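Local atomic coordinates of putative phosphohistidine phosphatase, SixA (Nakamurella multipartita, PDB entry 4HBZ), a protein that probably removes phosphate from phosphohistidine, as a member of the histidine phosphatase superfamily related to phosphoglycerate mutase. Residues T50-W55 with G157-L162; V63-C68 with S84-Y89; A72-T77 with V118-T123; A103-V108 with G166-L171; R133-N138 with G175-L180. All coordinates share one frame; numbering follows the deposited sequence.

Contact 1 (T50-W55 with G157-L162)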
# COMPACT_ATOMS: atom_id res chain seq x y z
N THR A 50 -2.95 -14.63 -0.87
CA THR A 50 -3.85 -15.24 0.11
C THR A 50 -3.31 -15.12 1.52
O THR A 50 -4.03 -14.75 2.48
CB THR A 50 -4.08 -16.71 -0.27
OG1 THR A 50 -4.68 -16.77 -1.58
CG2 THR A 50 -4.96 -17.41 0.76
N ALA A 51 -2.02 -15.42 1.68
CA ALA A 51 -1.40 -15.28 2.99
C ALA A 51 -1.40 -13.87 3.50
O ALA A 51 -1.64 -13.62 4.69
CB ALA A 51 0.01 -15.89 2.96
N ALA A 52 -1.15 -12.92 2.60
CA ALA A 52 -1.15 -11.52 2.99
C ALA A 52 -2.53 -11.09 3.47
O ALA A 52 -2.68 -10.42 4.50
CB ALA A 52 -0.71 -10.66 1.83
N GLY A 53 -3.58 -11.48 2.73
CA GLY A 53 -4.96 -11.20 3.19
C GLY A 53 -5.31 -11.73 4.55
O GLY A 53 -5.98 -11.10 5.38
N GLN A 54 -4.90 -12.98 4.79
CA GLN A 54 -5.14 -13.61 6.07
C GLN A 54 -4.47 -12.86 7.21
O GLN A 54 -5.03 -12.69 8.29
CB GLN A 54 -4.70 -15.08 6.00
CG GLN A 54 -5.70 -15.89 5.15
CD GLN A 54 -5.21 -17.28 4.79
OE1 GLN A 54 -4.09 -17.65 5.16
NE2 GLN A 54 -6.01 -18.04 4.08
N TRP A 55 -3.25 -12.39 6.97
CA TRP A 55 -2.51 -11.60 7.95
C TRP A 55 -3.21 -10.29 8.20
O TRP A 55 -3.48 -9.95 9.34
CB TRP A 55 -1.06 -11.37 7.51
CG TRP A 55 -0.24 -10.79 8.65
CD1 TRP A 55 0.56 -11.48 9.45
CD2 TRP A 55 -0.15 -9.42 9.04
NE1 TRP A 55 1.11 -10.66 10.38
CE2 TRP A 55 0.72 -9.38 10.13
CE3 TRP A 55 -0.71 -8.25 8.59
CZ2 TRP A 55 1.01 -8.16 10.80
CZ3 TRP A 55 -0.41 -7.06 9.25
CH2 TRP A 55 0.43 -7.05 10.33
N GLY A 157 4.15 -8.97 -3.61
CA GLY A 157 3.33 -9.47 -2.51
C GLY A 157 3.60 -8.82 -1.18
O GLY A 157 2.84 -9.00 -0.22
N THR A 158 4.69 -8.04 -1.09
CA THR A 158 5.02 -7.33 0.15
C THR A 158 4.06 -6.22 0.45
O THR A 158 3.52 -5.60 -0.45
CB THR A 158 6.44 -6.73 0.04
OG1 THR A 158 7.37 -7.77 -0.22
CG2 THR A 158 6.92 -6.01 1.29
N PHE A 159 3.79 -5.99 1.72
CA PHE A 159 3.09 -4.76 2.08
C PHE A 159 3.72 -4.12 3.29
O PHE A 159 4.35 -4.74 4.12
CB PHE A 159 1.59 -5.00 2.32
CG PHE A 159 1.25 -5.95 3.44
CD1 PHE A 159 1.14 -5.51 4.75
CD2 PHE A 159 1.07 -7.31 3.14
CE1 PHE A 159 0.81 -6.41 5.76
CE2 PHE A 159 0.77 -8.19 4.15
CZ PHE A 159 0.61 -7.73 5.44
N ALA A 160 3.58 -2.80 3.32
CA ALA A 160 4.00 -1.93 4.45
C ALA A 160 2.79 -1.35 5.13
O ALA A 160 1.79 -1.00 4.45
CB ALA A 160 4.88 -0.80 3.94
N VAL A 161 2.84 -1.30 6.44
CA VAL A 161 1.78 -0.74 7.24
C VAL A 161 2.33 0.53 7.89
O VAL A 161 3.37 0.51 8.55
CB VAL A 161 1.33 -1.69 8.36
CG1 VAL A 161 0.18 -1.07 9.18
CG2 VAL A 161 0.94 -3.06 7.80
N LEU A 162 1.64 1.65 7.63
CA LEU A 162 2.03 2.94 8.14
C LEU A 162 0.88 3.59 8.90
O LEU A 162 -0.26 3.22 8.72
CB LEU A 162 2.47 3.86 7.00
CG LEU A 162 3.56 3.32 6.08
CD1 LEU A 162 2.96 2.71 4.82
CD2 LEU A 162 4.57 4.39 5.72
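F159 meets the helix with the rim of its ring: CE3 of W55 and CB of A52 both lie at the edge, near the ring plane, and CG2 of V161, two residues along the same strand, sits in that plane too. The indole comes in with W55 CE3 3.5 Å from F159 CZ. The six-membered ring of W55 and the F159 ring have centroids 5.5 Å apart and planes inclined at 51°, so the two rings meet aslant. W55 also stacks on the ring of H59, one turn further along its helix. On the other flank A52 CB approaches F159 CE2 to 3.7 Å; a methyl suits this place because the helix backbone is already close to the ring, and it touches M25 as well. F159 reaches the helix because CG stands between its backbone N and carbonyl carbon (chi1 62°), which swings the ring off the strand toward A52 and W55. This is the packing of an alpha/beta sandwich: helix 43-59 lies against the mixed sheet, the segment axes 11.4 Å apart and only 19° from parallel. F159 stands beside V23 and M25 of the adjoining strand 20-26. An alanine here would probably leave W55 CE3 and A52 CB without the ring edge between them and open a gap under the helix. V161 adds a looser touch, its CG2 4.5 Å from W55 CZ3. Before the strand, G157 turns with a positive phi, where a side chain would jam against the preceding carbonyl oxygen.

Contact 2 (V63-C68 with S84-Y89)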
# COMPACT_ATOMS: atom_id res chain seq x y z
N VAL A 63 -10.26 -3.18 6.63
CA VAL A 63 -9.99 -2.16 5.62
C VAL A 63 -11.33 -1.49 5.26
O VAL A 63 -12.33 -2.13 4.99
CB VAL A 63 -9.30 -2.77 4.39
CG1 VAL A 63 -9.28 -1.79 3.23
CG2 VAL A 63 -7.89 -3.23 4.74
N ASP A 64 -11.30 -0.15 5.17
CA ASP A 64 -12.49 0.62 4.80
C ASP A 64 -12.58 0.89 3.31
O ASP A 64 -13.68 0.89 2.73
CB ASP A 64 -12.59 1.94 5.56
CG ASP A 64 -12.64 1.73 7.05
OD1 ASP A 64 -13.60 1.03 7.52
OD2 ASP A 64 -11.71 2.20 7.76
N VAL A 65 -11.43 1.17 2.70
CA VAL A 65 -11.35 1.61 1.30
C VAL A 65 -10.10 1.01 0.67
O VAL A 65 -9.04 1.00 1.31
CB VAL A 65 -11.29 3.15 1.23
CG1 VAL A 65 -11.14 3.63 -0.19
CG2 VAL A 65 -12.52 3.76 1.89
N VAL A 66 -10.22 0.51 -0.56
CA VAL A 66 -9.07 0.01 -1.30
C VAL A 66 -8.96 0.92 -2.53
O VAL A 66 -9.98 1.26 -3.17
CB VAL A 66 -9.28 -1.42 -1.78
CG1 VAL A 66 -8.05 -1.93 -2.51
CG2 VAL A 66 -9.57 -2.31 -0.60
N VAL A 67 -7.72 1.32 -2.83
CA VAL A 67 -7.37 1.97 -4.11
C VAL A 67 -6.49 0.94 -4.84
O VAL A 67 -5.44 0.51 -4.31
CB VAL A 67 -6.65 3.31 -3.96
CG1 VAL A 67 -6.60 4.01 -5.31
CG2 VAL A 67 -7.35 4.20 -2.89
N CYS A 68 -6.90 0.53 -6.05
CA CYS A 68 -6.28 -0.59 -6.72
C CYS A 68 -6.00 -0.31 -8.19
O CYS A 68 -6.86 0.18 -8.89
CB CYS A 68 -7.21 -1.81 -6.61
SG CYS A 68 -6.53 -3.39 -7.17
N SER A 84 -13.22 -7.49 1.82
CA SER A 84 -14.45 -6.93 1.29
C SER A 84 -14.45 -5.49 1.81
O SER A 84 -14.51 -5.23 3.02
CB SER A 84 -15.66 -7.74 1.80
OG SER A 84 -16.88 -7.21 1.32
N ALA A 85 -14.33 -4.55 0.90
CA ALA A 85 -14.35 -3.15 1.25
C ALA A 85 -14.79 -2.42 0.00
O ALA A 85 -14.96 -3.03 -1.03
CB ALA A 85 -12.97 -2.68 1.70
N GLN A 86 -15.00 -1.14 0.08
CA GLN A 86 -15.30 -0.41 -1.15
C GLN A 86 -13.98 -0.28 -1.92
O GLN A 86 -12.96 0.01 -1.31
CB GLN A 86 -15.95 0.93 -0.88
CG GLN A 86 -15.26 1.86 0.08
CD GLN A 86 -16.05 3.19 0.30
OE1 GLN A 86 -16.14 4.03 -0.60
NE2 GLN A 86 -16.62 3.37 1.50
N VAL A 87 -14.01 -0.51 -3.22
CA VAL A 87 -12.80 -0.50 -4.05
C VAL A 87 -12.88 0.60 -5.10
O VAL A 87 -13.93 0.76 -5.75
CB VAL A 87 -12.53 -1.84 -4.73
CG1 VAL A 87 -11.20 -1.81 -5.50
CG2 VAL A 87 -12.63 -3.00 -3.76
N ARG A 88 -11.81 1.37 -5.21
CA ARG A 88 -11.64 2.39 -6.24
C ARG A 88 -10.56 1.88 -7.19
O ARG A 88 -9.38 1.92 -6.84
CB ARG A 88 -11.23 3.68 -5.59
CG ARG A 88 -12.28 4.23 -4.58
CD ARG A 88 -11.73 5.21 -3.54
NE ARG A 88 -11.48 6.52 -4.09
CZ ARG A 88 -12.31 7.58 -4.01
NH1 ARG A 88 -11.92 8.69 -4.61
NH2 ARG A 88 -13.49 7.53 -3.41
N TYR A 89 -10.97 1.39 -8.34
CA TYR A 89 -10.02 0.92 -9.34
C TYR A 89 -9.54 2.14 -10.14
O TYR A 89 -10.35 2.96 -10.60
CB TYR A 89 -10.63 -0.11 -10.28
CG TYR A 89 -10.95 -1.41 -9.59
CD1 TYR A 89 -9.92 -2.31 -9.22
CD2 TYR A 89 -12.27 -1.72 -9.24
CE1 TYR A 89 -10.23 -3.49 -8.57
CE2 TYR A 89 -12.55 -2.89 -8.58
CZ TYR A 89 -11.51 -3.77 -8.27
OH TYR A 89 -11.84 -4.95 -7.60
O HOH W 1 -13.06 -4.77 5.11
O HOH W 2 -16.01 -0.39 2.70
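V66 is gripped through both its N-H and its C=O by strand 86-90. V66 N donates to Q86 O (2.9 Å), almost straight at the carbonyl, while V66 O accepts from R88 N at 2.7 Å; the next rung is C68 N to R88 O, 3.0 Å. V65, V87 and V67 add CA-H...O contacts to Q86 O, V66 O and R88 O, and Y89 CA meets C68 O. Side chains pair in register. On one face, in the V65 conformer given, CG2 lies against Q86 CG and CG1 near R88 CD. On the other, A85, V66, V87 and C68 form an apolar row that ends in Y89, whose CD1 is 3.8 Å from C68 CB; C68 SG, anti to the backbone N (chi1 -172°), is thereby brought to Y89 CE1. V87 CG1 sits over one ring face, and R75 makes a cation-pi contact with the tyrosine. A serine in place of Y89 would probably leave R75 without its aromatic mate and take the ring away from C68 CB and V87 CG1. Where the strands part, one water joins V63 O to S84 O and another links D64 O to Q86 N. Further out, helix 72-81 completes a beta-alpha-beta unit, L78 touching V66, V87 and Y89, and D64 OD2 takes the N-H groups of S113 and T114. On each face of the edge strand, then, an aliphatic or aromatic part covers the inner strand while the polar end can meet solvent.

Contact 3 (A72-T77 with V118-T123)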
# COMPACT_ATOMS: atom_id res chain seq x y z
N ALA A 72 -4.81 -6.74 -14.22
CA ALA A 72 -5.31 -8.05 -13.74
C ALA A 72 -4.57 -8.48 -12.45
O ALA A 72 -5.17 -8.96 -11.51
CB ALA A 72 -5.22 -9.11 -14.80
N ARG A 73 -3.26 -8.31 -12.40
CA ARG A 73 -2.50 -8.85 -11.30
C ARG A 73 -2.74 -8.17 -9.99
O ARG A 73 -2.69 -8.80 -8.92
CB ARG A 73 -1.00 -8.89 -11.64
CG ARG A 73 -0.34 -7.53 -11.96
CD ARG A 73 1.01 -7.78 -12.62
NE ARG A 73 1.74 -6.58 -13.06
CZ ARG A 73 1.64 -6.04 -14.28
NH1 ARG A 73 0.69 -6.41 -15.16
NH2 ARG A 73 2.49 -5.09 -14.64
N THR A 74 -3.01 -6.87 -10.02
CA THR A 74 -3.40 -6.12 -8.84
C THR A 74 -4.85 -6.45 -8.43
O THR A 74 -5.15 -6.69 -7.27
CB THR A 74 -3.18 -4.60 -9.07
OG1 THR A 74 -3.61 -4.28 -10.40
CG2 THR A 74 -1.69 -4.25 -8.97
N ARG A 75 -5.77 -6.52 -9.39
CA ARG A 75 -7.15 -6.96 -9.13
C ARG A 75 -7.17 -8.35 -8.49
O ARG A 75 -7.90 -8.56 -7.51
CB ARG A 75 -7.97 -6.98 -10.42
CG ARG A 75 -8.25 -5.63 -11.00
CD ARG A 75 -8.98 -5.77 -12.35
NE ARG A 75 -9.31 -4.50 -12.98
CZ ARG A 75 -10.42 -3.78 -12.74
NH1 ARG A 75 -11.39 -4.22 -11.92
NH2 ARG A 75 -10.58 -2.63 -13.39
N GLN A 76 -6.38 -9.25 -9.04
CA GLN A 76 -6.35 -10.62 -8.55
C GLN A 76 -5.70 -10.71 -7.19
O GLN A 76 -6.11 -11.52 -6.34
CB GLN A 76 -5.60 -11.52 -9.55
CG GLN A 76 -6.44 -11.77 -10.80
CD GLN A 76 -5.68 -12.47 -11.90
OE1 GLN A 76 -4.56 -12.90 -11.70
NE2 GLN A 76 -6.27 -12.56 -13.10
N THR A 77 -4.69 -9.91 -6.93
CA THR A 77 -4.11 -9.85 -5.60
C THR A 77 -5.16 -9.43 -4.59
O THR A 77 -5.35 -10.07 -3.57
CB THR A 77 -2.93 -8.86 -5.57
OG1 THR A 77 -1.86 -9.34 -6.39
CG2 THR A 77 -2.46 -8.66 -4.19
N VAL A 118 -3.21 -1.18 -3.60
CA VAL A 118 -2.62 -2.32 -4.28
C VAL A 118 -2.09 -1.82 -5.62
O VAL A 118 -2.84 -1.41 -6.51
CB VAL A 118 -3.65 -3.46 -4.46
CG1 VAL A 118 -2.95 -4.69 -5.04
CG2 VAL A 118 -4.33 -3.83 -3.12
N GLY A 119 -0.78 -1.79 -5.71
CA GLY A 119 -0.15 -1.28 -6.91
C GLY A 119 1.13 -1.99 -7.29
O GLY A 119 1.32 -3.17 -7.05
N HIS A 120 2.03 -1.22 -7.92
CA HIS A 120 3.21 -1.76 -8.56
C HIS A 120 4.49 -1.14 -7.99
O HIS A 120 4.49 0.05 -7.61
CB HIS A 120 3.20 -1.41 -10.07
CG HIS A 120 1.95 -1.85 -10.79
ND1 HIS A 120 1.89 -3.06 -11.44
CD2 HIS A 120 0.71 -1.31 -10.87
CE1 HIS A 120 0.66 -3.23 -11.92
NE2 HIS A 120 -0.07 -2.17 -11.60
N ALA A 121 5.57 -1.88 -7.97
CA ALA A 121 6.88 -1.33 -7.81
C ALA A 121 7.35 -0.69 -9.10
O ALA A 121 6.93 -1.12 -10.15
CB ALA A 121 7.86 -2.38 -7.38
N PRO A 122 8.21 0.34 -9.03
CA PRO A 122 8.88 0.89 -7.87
C PRO A 122 8.04 1.87 -7.08
O PRO A 122 8.42 2.34 -5.97
CB PRO A 122 10.10 1.58 -8.47
CG PRO A 122 9.63 1.98 -9.86
CD PRO A 122 8.79 0.83 -10.30
N THR A 123 6.87 2.27 -7.59
CA THR A 123 6.16 3.36 -6.96
C THR A 123 5.68 3.03 -5.54
O THR A 123 5.74 3.88 -4.68
CB THR A 123 4.93 3.78 -7.83
OG1 THR A 123 5.47 4.33 -9.05
CG2 THR A 123 3.98 4.76 -7.13
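T74 lays its methyl over one face of the H120 imidazole, CG2 standing 4.1 Å from the ring centroid and 28° off the ring normal in a CH-pi contact. R73 comes to the same imidazole from another direction, at its edge: NE lies near the ring plane, 3.7 Å from H120 CE1, and that carbon in turn sits above one face of the guanidinium, offset toward its rim. The two planes stand 81° apart, so R73 and H120 meet almost perpendicularly. With chi1 at 60° and the chain extended from CG to NE, R73 reaches the histidine, and NH2 goes on to a salt bridge with D36. H120 is held as well by a hydrogen bond between NE2 and S69 OG, which, with the T74 methyl on its face, limits how the ring can turn. Beside it, V118 CG1 packs against the helix backbone, 3.7 Å from T74 O, and against T77 CG2 at 4.1 Å. The beta-branched threonines suit a place that needs two chemistries: methyls face H120 and V118 while hydroxyls go to the chain, T74 OG1 to A71 O and T77 OG1 to R73 O (2.7 Å), and T77 OG1 is also hydrogen-bonded with A28 N. Around H120 lie the rings of H27 and Y94. A histidine just beyond the C-terminal end of a central strand, next to an arginine and with its ring meeting that of H27, is consistent with the phosphate pocket of the histidine phosphatase superfamily.

Contact 4 (A103-V108 with G166-L171)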
# COMPACT_ATOMS: atom_id res chain seq x y z
N ALA A 103 -2.33 11.39 -4.49
CA ALA A 103 -3.54 12.08 -4.87
C ALA A 103 -4.75 11.20 -4.77
O ALA A 103 -5.84 11.67 -4.41
CB ALA A 103 -3.40 12.66 -6.26
N GLU A 104 -4.62 9.93 -5.14
CA GLU A 104 -5.76 9.02 -5.06
C GLU A 104 -6.07 8.68 -3.59
O GLU A 104 -7.25 8.63 -3.23
CB GLU A 104 -5.51 7.73 -5.81
CG GLU A 104 -5.44 7.92 -7.31
CD GLU A 104 -6.72 8.47 -7.92
OE1 GLU A 104 -7.82 8.21 -7.41
OE2 GLU A 104 -6.58 9.15 -8.95
N VAL A 105 -5.05 8.45 -2.75
CA VAL A 105 -5.30 8.23 -1.30
C VAL A 105 -5.98 9.46 -0.70
O VAL A 105 -6.92 9.36 0.09
CB VAL A 105 -4.03 7.84 -0.57
CG1 VAL A 105 -4.33 7.77 0.92
CG2 VAL A 105 -3.54 6.50 -1.09
N ALA A 106 -5.55 10.63 -1.13
CA ALA A 106 -6.14 11.86 -0.60
C ALA A 106 -7.60 12.05 -0.89
O ALA A 106 -8.31 12.78 -0.18
CB ALA A 106 -5.40 13.06 -1.17
N ALA A 107 -8.11 11.40 -1.92
CA ALA A 107 -9.47 11.50 -2.36
C ALA A 107 -10.47 10.49 -1.70
O ALA A 107 -11.67 10.59 -1.97
CB ALA A 107 -9.54 11.41 -3.90
N VAL A 108 -9.96 9.55 -0.90
CA VAL A 108 -10.83 8.55 -0.28
C VAL A 108 -11.79 9.24 0.71
O VAL A 108 -11.55 10.38 1.18
CB VAL A 108 -10.05 7.44 0.48
CG1 VAL A 108 -9.12 6.75 -0.50
CG2 VAL A 108 -9.37 7.93 1.71
N GLY A 166 -2.39 12.69 10.34
CA GLY A 166 -2.98 13.63 9.39
C GLY A 166 -4.22 13.07 8.74
O GLY A 166 -4.44 11.84 8.66
N ALA A 167 -5.10 13.96 8.32
CA ALA A 167 -6.21 13.59 7.43
C ALA A 167 -5.68 12.97 6.16
O ALA A 167 -4.55 13.30 5.70
CB ALA A 167 -6.98 14.85 7.09
N TRP A 168 -6.45 12.10 5.51
CA TRP A 168 -6.00 11.55 4.24
C TRP A 168 -5.61 12.62 3.22
O TRP A 168 -4.63 12.43 2.49
CB TRP A 168 -7.02 10.58 3.62
CG TRP A 168 -7.24 9.35 4.44
CD1 TRP A 168 -8.37 8.98 5.05
CD2 TRP A 168 -6.24 8.35 4.77
NE1 TRP A 168 -8.17 7.78 5.71
CE2 TRP A 168 -6.87 7.38 5.57
CE3 TRP A 168 -4.90 8.20 4.47
CZ2 TRP A 168 -6.19 6.23 6.01
CZ3 TRP A 168 -4.21 7.07 4.94
CH2 TRP A 168 -4.87 6.13 5.70
N ALA A 169 -6.37 13.71 3.14
CA ALA A 169 -6.08 14.72 2.17
C ALA A 169 -4.67 15.34 2.36
O ALA A 169 -4.04 15.85 1.42
CB ALA A 169 -7.15 15.77 2.18
N ASP A 170 -4.19 15.27 3.62
CA ASP A 170 -2.97 15.94 4.00
C ASP A 170 -1.77 15.00 4.02
O ASP A 170 -0.73 15.38 4.47
CB ASP A 170 -3.16 16.53 5.42
CG ASP A 170 -4.16 17.71 5.45
OD1 ASP A 170 -4.42 18.25 4.37
OD2 ASP A 170 -4.56 18.11 6.54
N LEU A 171 -1.94 13.76 3.56
CA LEU A 171 -0.91 12.76 3.71
C LEU A 171 0.43 13.15 3.16
O LEU A 171 1.47 12.89 3.78
CB LEU A 171 -1.44 11.42 3.14
CG LEU A 171 -0.60 10.21 3.23
CD1 LEU A 171 -0.32 9.77 4.64
CD2 LEU A 171 -1.29 9.10 2.43
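V105, on helix 98-106, reaches two residues with one methyl: CG1 lies 3.6 Å from W168 CE3 and 3.6 Å from L171 CD2, touching indole and leucine side by side. CG1 is set anti to the backbone N (chi1 174°), which directs it at this pair. A106 follows at the closest pass of the two chains, its CA 4.0 Å from that of A169. Here small residues are needed: A106 CA, 3.5 Å from W168 O, makes a CA-H...O contact. The A106 methyl rests near A169 CA, with no larger group to hold the chains apart. Two residues on, V108 turns inward. Its CG2 sits over the five-membered ring of W168, 4.0 Å from the centroid and 27° off the normal, a CH-pi contact that places a methyl above CG and CD1. W168 therefore touches V108 with one indole face and V105 with its benzene side, while NE1 of the buried tryptophan is hydrogen-bonded to A112 O. The same residues turn toward the sheet, V105 to V117, V108 to V65, V67 and V115, and W168 to L22 and V115. No hydrogen bond crosses between the segments; apolar packing, with one CH-pi and one CA-H...O contact, joins them. Together they form part of the helical layer of an alpha/beta sandwich, on the sheet face turned away from helix 72-81, where a 3-10 turn and its tryptophan adjoin helix 98-106.

Contact 5 (R133-N138 with G175-L180)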
# COMPACT_ATOMS: atom_id res chain seq x y z
N ARG A 133 10.03 9.65 5.35
CA ARG A 133 10.96 10.77 5.46
C ARG A 133 10.25 12.05 5.81
O ARG A 133 10.79 12.88 6.52
CB ARG A 133 11.73 10.88 4.15
CG ARG A 133 12.64 9.67 3.83
CD ARG A 133 13.35 8.95 5.00
NE ARG A 133 14.50 9.72 5.44
CZ ARG A 133 15.44 9.30 6.31
NH1 ARG A 133 15.42 8.07 6.87
NH2 ARG A 133 16.42 10.14 6.62
N GLN A 134 9.05 12.26 5.28
CA GLN A 134 8.27 13.47 5.60
C GLN A 134 7.89 13.48 7.07
O GLN A 134 7.93 14.51 7.74
CB GLN A 134 7.04 13.56 4.68
CG GLN A 134 6.20 14.82 4.87
CD GLN A 134 6.88 16.12 4.40
OE1 GLN A 134 7.76 16.12 3.55
NE2 GLN A 134 6.40 17.20 4.89
N SER A 135 7.48 12.33 7.56
CA SER A 135 7.12 12.23 8.97
C SER A 135 8.34 12.52 9.88
O SER A 135 8.22 13.24 10.90
CB SER A 135 6.51 10.87 9.25
OG SER A 135 6.11 10.81 10.63
N LEU A 136 9.50 12.00 9.52
CA LEU A 136 10.76 12.33 10.25
C LEU A 136 10.98 13.82 10.32
O LEU A 136 11.31 14.38 11.39
CB LEU A 136 11.95 11.66 9.56
CG LEU A 136 12.12 10.17 9.69
CD1 LEU A 136 13.30 9.75 8.81
CD2 LEU A 136 12.42 9.81 11.15
N LEU A 137 10.81 14.49 9.18
CA LEU A 137 11.03 15.92 9.11
C LEU A 137 10.09 16.61 10.07
O LEU A 137 10.49 17.47 10.87
CB LEU A 137 10.82 16.40 7.67
CG LEU A 137 10.82 17.94 7.52
CD1 LEU A 137 12.15 18.53 7.96
CD2 LEU A 137 10.53 18.30 6.08
N ASN A 138 8.81 16.23 10.01
CA ASN A 138 7.80 16.87 10.83
C ASN A 138 8.04 16.67 12.31
O ASN A 138 7.70 17.55 13.10
CB ASN A 138 6.40 16.40 10.44
CG ASN A 138 5.99 16.89 9.06
OD1 ASN A 138 6.57 17.83 8.53
ND2 ASN A 138 5.02 16.24 8.47
N GLY A 175 3.00 13.10 6.15
CA GLY A 175 3.81 11.87 6.15
C GLY A 175 3.12 10.77 6.93
O GLY A 175 1.95 10.92 7.39
N ALA A 176 3.85 9.68 7.14
CA ALA A 176 3.31 8.59 7.99
C ALA A 176 4.51 7.83 8.54
O ALA A 176 5.53 7.75 7.88
CB ALA A 176 2.40 7.68 7.20
N GLU A 177 4.32 7.23 9.70
CA GLU A 177 5.38 6.45 10.33
C GLU A 177 5.21 4.98 9.98
O GLU A 177 4.09 4.44 9.99
CB GLU A 177 5.26 6.59 11.85
CG GLU A 177 5.64 7.99 12.35
CD GLU A 177 5.70 8.00 13.87
OE1 GLU A 177 6.63 7.35 14.46
OE2 GLU A 177 4.78 8.59 14.46
N LEU A 178 6.33 4.34 9.70
CA LEU A 178 6.30 2.94 9.31
C LEU A 178 6.17 2.08 10.53
O LEU A 178 7.03 2.17 11.47
CB LEU A 178 7.58 2.61 8.56
CG LEU A 178 7.76 1.19 8.06
CD1 LEU A 178 6.66 0.80 7.05
CD2 LEU A 178 9.09 1.08 7.37
N GLN A 179 5.16 1.21 10.54
CA GLN A 179 4.91 0.26 11.63
C GLN A 179 5.57 -1.09 11.38
O GLN A 179 6.15 -1.69 12.30
CB GLN A 179 3.40 0.09 11.90
CG GLN A 179 2.65 1.39 12.21
CD GLN A 179 3.32 2.18 13.31
OE1 GLN A 179 3.46 1.68 14.43
NE2 GLN A 179 3.80 3.38 13.00
N LEU A 180 5.41 -1.58 10.16
CA LEU A 180 5.93 -2.88 9.78
C LEU A 180 5.95 -3.06 8.29
O LEU A 180 5.17 -2.46 7.55
CB LEU A 180 5.17 -4.00 10.46
CG LEU A 180 3.73 -4.14 10.22
CD1 LEU A 180 3.54 -5.30 9.24
CD2 LEU A 180 2.99 -4.47 11.51
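The chain at G175, just past helix 171-174, turns with phi 72° and runs so near helix 123-138 that the CA atoms of S135 and G175 are 4.4 Å apart. Glycine is needed twice over: it accepts the positive phi, and a CB would come within 2.4 Å of S135 N. Q134 lies alongside, with CG 3.9 Å from G175 N, and its chain bends at chi2 (69°) to carry the amide to Q173 O. N138, one turn on, gives ND2 to Q173 O and A174 O, so two amides meet carbonyls at the end of the short helix. S135 faces the departing strand: CB is 3.5 Å from A176 O, and OG, anti to the backbone N, is 3.3 Å from E177 CG. A small side chain suits this place, with CB already close to the A176 peptide. The S135 hydroxyl is bonded to R139 NH1, to which E177 makes a long, weak ion pair. No hydrogen bond passes directly between the segments, but a backbone bond between A176 and L131 ties the same helix to this chain, while amide and hydroxyl groups find partners just outside, matching a junction that is partly open to solvent.

How the contacts relate
Contacts 1, 3 and 4 are buried, whereas 2 and 5 lie partly at the surface, toward the two outer strands of the sheet. Contact 2 is the one built on strand-to-strand hydrogen bonds; the others set helices or turns against the sheet or against each other. Contacts 1 and 5 share the pairing of strands 159-164 and 177-182, where V161 bonds Q179 and L180 in a classic beta bulge. Helix 72-81 of contact 3 is the crossover of the beta-alpha-beta unit whose two strands pair in contact 2, and V67 O and V118 N join the two contacts. Contact 4 touches contact 2 through V108. Chemistry follows place: aromatic and apolar packing in 1 and 4, polar groups around H120 in 3, and glycine with amides in 5.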